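Local coordinates for arginine decarboxylase, A207R protein (Paramecium bursaria Chlorella virus 1, PDB 2NVA) that is a pyridoxal 5'-phosphate-dependent arginine decarboxylase of the eukaryotic ornithine decarboxylase-like family, converting arginine to agmatine, at residues K94-L99 with H122-N127. Residues are numbered along the deposited sequence; the frame is centred on the assembly and turned at random.
Sequences KTIDDL and HTYHPN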
loop_
_atom_site.group_PDB
_atom_site.type_symbol
_atom_site.label_atom_id
_atom_site.label_comp_id
_atom_site.label_asym_id
_atom_site.label_seq_id
_atom_site.Cartn_x
_atom_site.Cartn_y
_atom_site.Cartn_z
ATOM N N LYS A 94 7.219 -10.093 -18.235
ATOM C CA LYS A 94 7.242 -11.319 -17.438
ATOM C C LYS A 94 8.694 -11.694 -17.172
ATOM O O LYS A 94 9.515 -11.644 -18.092
ATOM C CB LYS A 94 6.561 -12.450 -18.224
ATOM C CG LYS A 94 5.071 -12.207 -18.543
ATOM C CD LYS A 94 4.552 -13.095 -19.694
ATOM C CE LYS A 94 5.058 -12.625 -21.082
ATOM N NZ LYS A 94 4.807 -11.155 -21.336
ATOM N N THR A 95 9.019 -12.085 -15.941
ATOM C CA THR A 95 10.391 -12.462 -15.655
ATOM C C THR A 95 10.728 -13.758 -16.400
ATOM O O THR A 95 9.853 -14.584 -16.666
ATOM C CB THR A 95 10.672 -12.650 -14.143
ATOM O OG1 THR A 95 10.054 -13.858 -13.688
ATOM C CG2 THR A 95 10.149 -11.459 -13.322
ATOM N N ILE A 96 12.008 -13.911 -16.718
ATOM C CA ILE A 96 12.517 -15.128 -17.340
ATOM C C ILE A 96 12.129 -16.359 -16.511
ATOM O O ILE A 96 11.625 -17.336 -17.059
ATOM C CB ILE A 96 14.039 -15.042 -17.538
ATOM C CG1 ILE A 96 14.358 -14.052 -18.667
ATOM C CG2 ILE A 96 14.626 -16.427 -17.846
ATOM C CD1 ILE A 96 15.829 -13.626 -18.753
ATOM N N ASP A 97 12.323 -16.304 -15.193
ATOM C CA ASP A 97 11.958 -17.466 -14.374
ATOM C C ASP A 97 10.454 -17.754 -14.369
ATOM O O ASP A 97 10.050 -18.921 -14.277
ATOM C CB ASP A 97 12.485 -17.329 -12.949
ATOM C CG ASP A 97 13.966 -17.591 -12.850
ATOM O OD1 ASP A 97 14.617 -16.927 -12.005
ATOM O OD2 ASP A 97 14.513 -18.454 -13.596
ATOM N N ASP A 98 9.629 -16.709 -14.464
ATOM C CA ASP A 98 8.179 -16.891 -14.551
ATOM C C ASP A 98 7.781 -17.507 -15.894
ATOM O O ASP A 98 6.822 -18.284 -15.969
ATOM C CB ASP A 98 7.422 -15.561 -14.312
ATOM C CG ASP A 98 7.286 -15.216 -12.830
ATOM O OD1 ASP A 98 7.907 -15.918 -11.993
ATOM O OD2 ASP A 98 6.548 -14.251 -12.494
ATOM N N LEU A 99 8.524 -17.158 -16.947
ATOM C CA LEU A 99 8.280 -17.720 -18.277
ATOM C C LEU A 99 8.613 -19.203 -18.328
ATOM O O LEU A 99 7.865 -19.992 -18.899
ATOM C CB LEU A 99 9.074 -16.958 -19.349
ATOM C CG LEU A 99 8.402 -15.642 -19.775
ATOM C CD1 LEU A 99 9.310 -14.848 -20.711
ATOM C CD2 LEU A 99 7.025 -15.868 -20.420
ATOM N N HIS A 122 11.377 -16.178 -27.247
ATOM C CA HIS A 122 12.170 -16.996 -28.159
ATOM C C HIS A 122 13.118 -17.919 -27.394
ATOM O O HIS A 122 13.207 -19.118 -27.691
ATOM C CB HIS A 122 12.955 -16.113 -29.128
ATOM C CG HIS A 122 13.768 -16.895 -30.113
ATOM N ND1 HIS A 122 13.202 -17.555 -31.182
ATOM C CD2 HIS A 122 15.095 -17.150 -30.171
ATOM C CE1 HIS A 122 14.150 -18.180 -31.863
ATOM N NE2 HIS A 122 15.310 -17.945 -31.272
ATOM N N THR A 123 13.807 -17.361 -26.403
ATOM C CA THR A 123 14.819 -18.104 -25.657
ATOM C C THR A 123 14.212 -19.099 -24.648
ATOM O O THR A 123 14.692 -20.230 -24.534
ATOM C CB THR A 123 15.832 -17.164 -24.968
ATOM O OG1 THR A 123 16.409 -16.283 -25.947
ATOM C CG2 THR A 123 16.949 -17.957 -24.286
ATOM N N TYR A 124 13.133 -18.697 -23.970
ATOM C CA TYR A 124 12.648 -19.416 -22.778
ATOM C C TYR A 124 11.278 -20.076 -22.871
ATOM O O TYR A 124 10.967 -20.969 -22.078
ATOM C CB TYR A 124 12.662 -18.486 -21.554
ATOM C CG TYR A 124 14.043 -18.016 -21.245
ATOM C CD1 TYR A 124 14.975 -18.883 -20.666
ATOM C CD2 TYR A 124 14.447 -16.725 -21.576
ATOM C CE1 TYR A 124 16.275 -18.476 -20.404
ATOM C CE2 TYR A 124 15.745 -16.296 -21.309
ATOM C CZ TYR A 124 16.654 -17.185 -20.727
ATOM O OH TYR A 124 17.940 -16.780 -20.461
ATOM N N HIS A 125 10.461 -19.629 -23.811
ATOM C CA HIS A 125 9.120 -20.179 -23.968
ATOM C C HIS A 125 8.740 -20.066 -25.452
ATOM O O HIS A 125 7.745 -19.429 -25.793
ATOM C CB HIS A 125 8.149 -19.392 -23.066
ATOM C CG HIS A 125 6.845 -20.078 -22.809
ATOM N ND1 HIS A 125 6.439 -21.203 -23.497
ATOM C CD2 HIS A 125 5.824 -19.759 -21.972
ATOM C CE1 HIS A 125 5.235 -21.564 -23.077
ATOM N NE2 HIS A 125 4.842 -20.709 -22.148
ATOM N N PRO A 126 9.551 -20.673 -26.346
ATOM C CA PRO A 126 9.459 -20.425 -27.793
ATOM C C PRO A 126 8.126 -20.759 -28.474
ATOM O O PRO A 126 7.839 -20.213 -29.537
ATOM C CB PRO A 126 10.588 -21.302 -28.376
ATOM C CG PRO A 126 10.890 -22.289 -27.344
ATOM C CD PRO A 126 10.639 -21.615 -26.031
ATOM N N ASN A 127 7.335 -21.649 -27.886
ATOM C CA ASN A 127 6.042 -22.004 -28.455
ATOM C C ASN A 127 4.843 -21.368 -27.745
ATOM O O ASN A 127 3.705 -21.741 -27.990
ATOM C CB ASN A 127 5.890 -23.524 -28.525
ATOM C CG ASN A 127 6.887 -24.159 -29.470
ATOM O OD1 ASN A 127 7.178 -23.615 -30.544
ATOM N ND2 ASN A 127 7.424 -25.310 -29.082
#
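I96 and Y124 meet where two neighbouring outer helices of the TIM barrel, 96-105 and 115-124, lie side by side; strand 109-112 runs between them in sequence, the usual beta/alpha alternation of this fold. The contact joins the first turn of one helix to the last turn of the other. I96 lays its gamma methyl CG2 almost exactly over the middle of the Y124 ring, a CH-pi contact with CG2 3.4 Å from the ring centroid and only 4° off the normal. The I96 CG2 lies anti to the backbone N and CG1 anti to the carbonyl carbon (chi1 -72°), which splays the two branches so that CG2 takes the ring centre while CG1 and CD1 run along the CE2 side, I96 CD1 coming to 3.7 Å from Y124 CE2. On the opposite face of the ring, T123 CG2 is offset toward the rim, so the phenol is sandwiched between two methyls.

One turn further on, L99 is buried and faces the foot of the tyrosine, its CB 4.5 Å from Y124 CB; its side chain also packs on K120 and I121. H125, the first residue to leave helical geometry, turns its imidazole toward the L99 carbonyl, CG anti to the backbone N. There H125 CD2 comes to 3.7 Å from L99 O, approaching obliquely, while H125 NE2 is hydrogen-bonded to V107 O. I341 and I269 of the second subunit pack against I96 and T95, respectively. T95 occupies the N-cap of helix 96-105, where D98 N donates to T95 OG1 over 3.0 Å, bent to 149° at the hydrogen.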